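Beta-agarase D (Zobellia galactanivorans, PDB 4ASM) hydrolyses the beta-1,4-linkages of agarose at random points along the chain with retention of anomeric configuration, acting here through its family GH16 catalytic domain. Local coordinates at residues Leu91-Lys103 with Ile113-Asn125. Numbering follows the deposited sequence. Where two conformers were deposited one is given.
Sequences LNIWASRIPGATK and ISRPETRAGCITN
Ser96 and Arg119 form a hydrogen-bonded pair in an antiparallel strand contact of the GH16 beta-sandwich, Ser96 N meeting Arg119 O at 2.9 Å and Arg119 N returning to Ser96 O. Their side chains share one face: the Arg119 guanidinium, side-on, brings both NE (2.9 Å) and NH2 (3.0 Å) to Ser96 OG, which lies in its plane and is also hydrogen-bonded to His83, which probably helps bind substrate. Ile98 CG1 covers one guanidinium face. With a leucine here, Ser96 OG would probably keep its His83 bond but be less firmly fixed. A bend at chi2 (-139°) carries Arg97 NE over to Thr118 OG1, a hydroxyl shared with Asp327, while NH1 bonds to the Pro338 carbonyl. Past the type II turn Ile98-Ala101, where Gly100 suits the positive phi, pairing resumes with Glu117 N to Ala101 O at 3.0 Å, then Lys103 with Arg115. At the other end Gly121 fits because a side chain would clash with Ile93 CG2; beyond it the strands diverge, and Leu91 CD2 meets Ile123 CD1 tip to tip at 3.6 Å. Here strand 84-87 replaces 112-125 beside strand 90-96, 350-362 also pairs with it, and Ile323 of strand 320-326 packs on Leu91 and Ile93.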
loop_
_atom_site.group_PDB
_atom_site.type_symbol
_atom_site.label_atom_id
_atom_site.label_comp_id
_atom_site.label_asym_id
_atom_site.label_seq_id
_atom_site.Cartn_x
_atom_site.Cartn_y
_atom_site.Cartn_z
ATOM N N LEU A 91 2.829 9.644 13.687
ATOM C CA LEU A 91 3.492 10.085 12.468
ATOM C C LEU A 91 2.502 10.956 11.675
ATOM O O LEU A 91 1.337 10.567 11.500
ATOM C CB LEU A 91 3.890 8.861 11.636
ATOM C CG LEU A 91 4.425 9.093 10.224
ATOM C CD1 LEU A 91 5.820 9.769 10.212
ATOM C CD2 LEU A 91 4.426 7.786 9.432
ATOM N N ASN A 92 2.970 12.107 11.199
ATOM C CA ASN A 92 2.188 13.002 10.358
ATOM C C ASN A 92 2.867 13.030 8.993
ATOM O O ASN A 92 4.058 13.327 8.904
ATOM C CB ASN A 92 2.216 14.445 10.908
ATOM C CG ASN A 92 1.366 14.646 12.176
ATOM O OD1 ASN A 92 0.464 15.481 12.180
ATOM N ND2 ASN A 92 1.677 13.923 13.251
ATOM N N ILE A 93 2.123 12.700 7.936
ATOM C CA ILE A 93 2.626 12.852 6.563
ATOM C C ILE A 93 1.539 13.568 5.793
ATOM O O ILE A 93 0.421 13.071 5.705
ATOM C CB ILE A 93 2.962 11.485 5.920
ATOM C CG1 ILE A 93 4.219 10.924 6.574
ATOM C CG2 ILE A 93 3.240 11.639 4.411
ATOM C CD1 ILE A 93 4.657 9.559 6.040
ATOM N N TRP A 94 1.848 14.735 5.243
ATOM C CA TRP A 94 0.800 15.534 4.621
ATOM C C TRP A 94 1.120 15.951 3.206
ATOM O O TRP A 94 2.201 15.669 2.685
ATOM C CB TRP A 94 0.468 16.756 5.485
ATOM C CG TRP A 94 1.559 17.750 5.666
ATOM C CD1 TRP A 94 1.730 18.904 4.959
ATOM C CD2 TRP A 94 2.603 17.709 6.643
ATOM N NE1 TRP A 94 2.823 19.601 5.440
ATOM C CE2 TRP A 94 3.379 18.883 6.469
ATOM C CE3 TRP A 94 2.957 16.801 7.656
ATOM C CZ2 TRP A 94 4.500 19.160 7.252
ATOM C CZ3 TRP A 94 4.091 17.080 8.436
ATOM C CH2 TRP A 94 4.836 18.257 8.227
ATOM N N ALA A 95 0.139 16.610 2.597
ATOM C CA ALA A 95 0.258 17.136 1.257
ATOM C C ALA A 95 -0.059 18.618 1.272
ATOM O O ALA A 95 -0.831 19.081 2.125
ATOM C CB ALA A 95 -0.719 16.406 0.349
ATOM N N SER A 96 0.526 19.338 0.317
ATOM C CA SER A 96 0.224 20.754 0.124
ATOM C C SER A 96 0.487 21.121 -1.328
ATOM O O SER A 96 1.055 20.321 -2.080
ATOM C CB SER A 96 1.093 21.629 1.038
ATOM O OG SER A 96 2.452 21.604 0.600
ATOM N N ARG A 97 0.073 22.325 -1.724
ATOM C CA ARG A 97 0.387 22.824 -3.054
ATOM C C ARG A 97 0.935 24.235 -2.966
ATOM O O ARG A 97 0.489 25.036 -2.128
ATOM C CB ARG A 97 -0.865 22.827 -3.937
ATOM C CG ARG A 97 -1.453 21.451 -4.209
ATOM C CD ARG A 97 -1.886 21.349 -5.660
ATOM N NE ARG A 97 -2.458 20.054 -6.021
ATOM C CZ ARG A 97 -3.750 19.769 -5.973
ATOM N NH1 ARG A 97 -4.628 20.675 -5.542
ATOM N NH2 ARG A 97 -4.169 18.575 -6.368
ATOM N N ILE A 98 1.872 24.539 -3.858
ATOM C CA ILE A 98 2.432 25.886 -4.002
ATOM C C ILE A 98 1.692 26.565 -5.156
ATOM O O ILE A 98 1.559 25.962 -6.231
ATOM C CB ILE A 98 3.952 25.804 -4.300
ATOM C CG1 ILE A 98 4.755 25.476 -3.028
ATOM C CG2 ILE A 98 4.464 27.103 -4.946
ATOM C CD1 ILE A 98 4.782 26.575 -1.954
ATOM N N PRO A 99 1.179 27.807 -4.947
ATOM C CA PRO A 99 0.430 28.419 -6.063
ATOM C C PRO A 99 1.255 28.500 -7.356
ATOM O O PRO A 99 2.431 28.893 -7.331
ATOM C CB PRO A 99 0.083 29.820 -5.537
ATOM C CG PRO A 99 0.183 29.735 -4.053
ATOM C CD PRO A 99 1.186 28.650 -3.734
ATOM N N GLY A 100 0.659 28.082 -8.465
ATOM C CA GLY A 100 1.300 28.138 -9.786
ATOM C C GLY A 100 2.266 27.016 -10.112
ATOM O O GLY A 100 2.802 26.963 -11.226
ATOM N N ALA A 101 2.525 26.125 -9.146
ATOM C CA ALA A 101 3.444 25.015 -9.365
ATOM C C ALA A 101 2.683 23.897 -10.058
ATOM O O ALA A 101 1.590 23.503 -9.625
ATOM C CB ALA A 101 4.054 24.526 -8.043
ATOM N N THR A 102 3.262 23.398 -11.136
ATOM C CA THR A 102 2.678 22.307 -11.912
ATOM C C THR A 102 3.709 21.202 -12.157
ATOM O O THR A 102 4.929 21.408 -11.997
ATOM C CB THR A 102 2.148 22.801 -13.290
ATOM O OG1 THR A 102 3.244 23.306 -14.054
ATOM C CG2 THR A 102 1.118 23.897 -13.112
ATOM N N LYS A 103 3.232 20.019 -12.530
ATOM C CA LYS A 103 4.127 18.916 -12.856
ATOM C C LYS A 103 3.570 18.117 -14.012
ATOM O O LYS A 103 2.364 17.859 -14.062
ATOM C CB LYS A 103 4.392 17.998 -11.644
ATOM C CG LYS A 103 5.261 16.766 -11.965
ATOM C CD LYS A 103 5.824 16.127 -10.716
ATOM C CE LYS A 103 6.713 14.923 -11.026
ATOM N NZ LYS A 103 7.419 14.483 -9.793
ATOM N N ILE A 113 1.119 15.110 -19.935
ATOM C CA ILE A 113 0.106 16.071 -19.533
ATOM C C ILE A 113 0.540 16.730 -18.221
ATOM O O ILE A 113 1.382 16.180 -17.518
ATOM C CB ILE A 113 -1.301 15.419 -19.384
ATOM C CG1 ILE A 113 -1.262 14.259 -18.383
ATOM C CG2 ILE A 113 -1.824 14.927 -20.752
ATOM C CD1 ILE A 113 -2.651 13.724 -17.988
ATOM N N SER A 114 -0.034 17.884 -17.909
ATOM C CA SER A 114 0.327 18.645 -16.700
ATOM C C SER A 114 -0.859 18.860 -15.774
ATOM O O SER A 114 -1.996 19.070 -16.216
ATOM C CB SER A 114 0.917 20.011 -17.072
ATOM O OG SER A 114 2.179 19.876 -17.710
ATOM N N ARG A 115 -0.581 18.804 -14.475
ATOM C CA ARG A 115 -1.581 19.086 -13.456
ATOM C C ARG A 115 -0.894 19.878 -12.358
ATOM O O ARG A 115 0.335 19.916 -12.323
ATOM C CB ARG A 115 -2.165 17.779 -12.890
ATOM C CG ARG A 115 -2.984 16.935 -13.863
ATOM C CD ARG A 115 -4.280 17.614 -14.228
ATOM N NE ARG A 115 -5.087 16.766 -15.114
ATOM C CZ ARG A 115 -5.040 16.750 -16.453
ATOM N NH1 ARG A 115 -4.194 17.515 -17.137
ATOM N NH2 ARG A 115 -5.851 15.922 -17.113
ATOM N N PRO A 116 -1.667 20.509 -11.452
ATOM C CA PRO A 116 -1.044 21.124 -10.280
ATOM C C PRO A 116 -0.172 20.136 -9.518
ATOM O O PRO A 116 -0.550 18.977 -9.314
ATOM C CB PRO A 116 -2.242 21.528 -9.412
ATOM C CG PRO A 116 -3.355 21.767 -10.399
ATOM C CD PRO A 116 -3.132 20.697 -11.451
ATOM N N GLU A 117 1.008 20.589 -9.108
ATOM C CA GLU A 117 1.925 19.726 -8.371
ATOM C C GLU A 117 1.468 19.540 -6.935
ATOM O O GLU A 117 1.097 20.488 -6.263
ATOM C CB GLU A 117 3.351 20.289 -8.381
ATOM C CG GLU A 117 4.328 19.418 -7.612
ATOM C CD GLU A 117 5.766 19.788 -7.846
ATOM O OE1 GLU A 117 6.245 19.648 -8.990
ATOM O OE2 GLU A 117 6.421 20.200 -6.866
ATOM N N THR A 118 1.501 18.302 -6.473
ATOM C CA THR A 118 1.130 17.995 -5.094
ATOM C C THR A 118 2.372 17.598 -4.321
ATOM O O THR A 118 2.976 16.548 -4.577
ATOM C CB THR A 118 0.099 16.871 -5.026
ATOM O OG1 THR A 118 -1.067 17.287 -5.756
ATOM C CG2 THR A 118 -0.287 16.620 -3.571
ATOM N N ARG A 119 2.742 18.449 -3.372
ATOM C CA ARG A 119 3.879 18.166 -2.508
ATOM C C ARG A 119 3.395 17.204 -1.441
ATOM O O ARG A 119 2.295 17.365 -0.924
ATOM C CB ARG A 119 4.385 19.461 -1.865
ATOM C CG ARG A 119 4.685 20.573 -2.892
ATOM C CD ARG A 119 5.437 21.755 -2.258
ATOM N NE ARG A 119 4.774 22.277 -1.067
ATOM C CZ ARG A 119 5.286 23.219 -0.277
ATOM N NH1 ARG A 119 6.466 23.771 -0.577
ATOM N NH2 ARG A 119 4.612 23.607 0.803
ATOM N N ALA A 120 4.214 16.209 -1.096
ATOM C CA ALA A 120 3.767 15.175 -0.148
ATOM C C ALA A 120 4.939 14.507 0.556
ATOM O O ALA A 120 6.006 14.394 0.003
ATOM C CB ALA A 120 2.952 14.117 -0.895
ATOM N N GLY A 121 4.707 13.982 1.741
ATOM C CA GLY A 121 5.791 13.303 2.444
ATOM C C GLY A 121 5.937 11.834 2.047
ATOM O O GLY A 121 4.992 11.200 1.559
ATOM N N CYS A 122 7.125 11.295 2.295
ATOM C CA CYS A 122 7.435 9.900 2.017
ATOM C C CYS A 122 8.552 9.505 2.955
ATOM O O CYS A 122 9.547 10.236 3.049
ATOM C CB CYS A 122 7.897 9.740 0.563
ATOM S SG CYS A 122 8.139 8.021 0.054
ATOM N N ILE A 123 8.396 8.376 3.644
ATOM C CA ILE A 123 9.439 7.893 4.540
ATOM C C ILE A 123 9.747 6.440 4.272
ATOM O O ILE A 123 8.901 5.697 3.763
ATOM C CB ILE A 123 9.066 8.087 6.040
ATOM C CG1 ILE A 123 7.955 7.123 6.456
ATOM C CG2 ILE A 123 8.678 9.537 6.302
ATOM C CD1 ILE A 123 7.616 7.227 7.954
ATOM N N THR A 124 10.949 6.026 4.686
ATOM C CA THR A 124 11.400 4.636 4.593
ATOM C C THR A 124 11.931 4.186 5.964
ATOM O O THR A 124 12.669 4.935 6.618
ATOM C CB THR A 124 12.560 4.552 3.602
ATOM O OG1 THR A 124 12.132 5.028 2.316
ATOM C CG2 THR A 124 13.035 3.125 3.444
ATOM N N ASN A 125 11.546 2.990 6.395
ATOM C CA ASN A 125 12.042 2.381 7.630
ATOM C C ASN A 125 13.448 1.834 7.432
ATOM O O ASN A 125 13.782 1.319 6.352
ATOM C CB ASN A 125 11.043 1.287 8.085
ATOM C CG ASN A 125 11.194 0.890 9.540
ATOM O OD1 ASN A 125 10.243 1.008 10.340
ATOM N ND2 ASN A 125 12.339 0.390 9.886
HETATM O O HOH W 1 -2.859 17.427 -8.881
HETATM O O HOH W 2 3.043 22.380 -5.294
HETATM O O HOH W 3 3.970 21.335 -15.720
#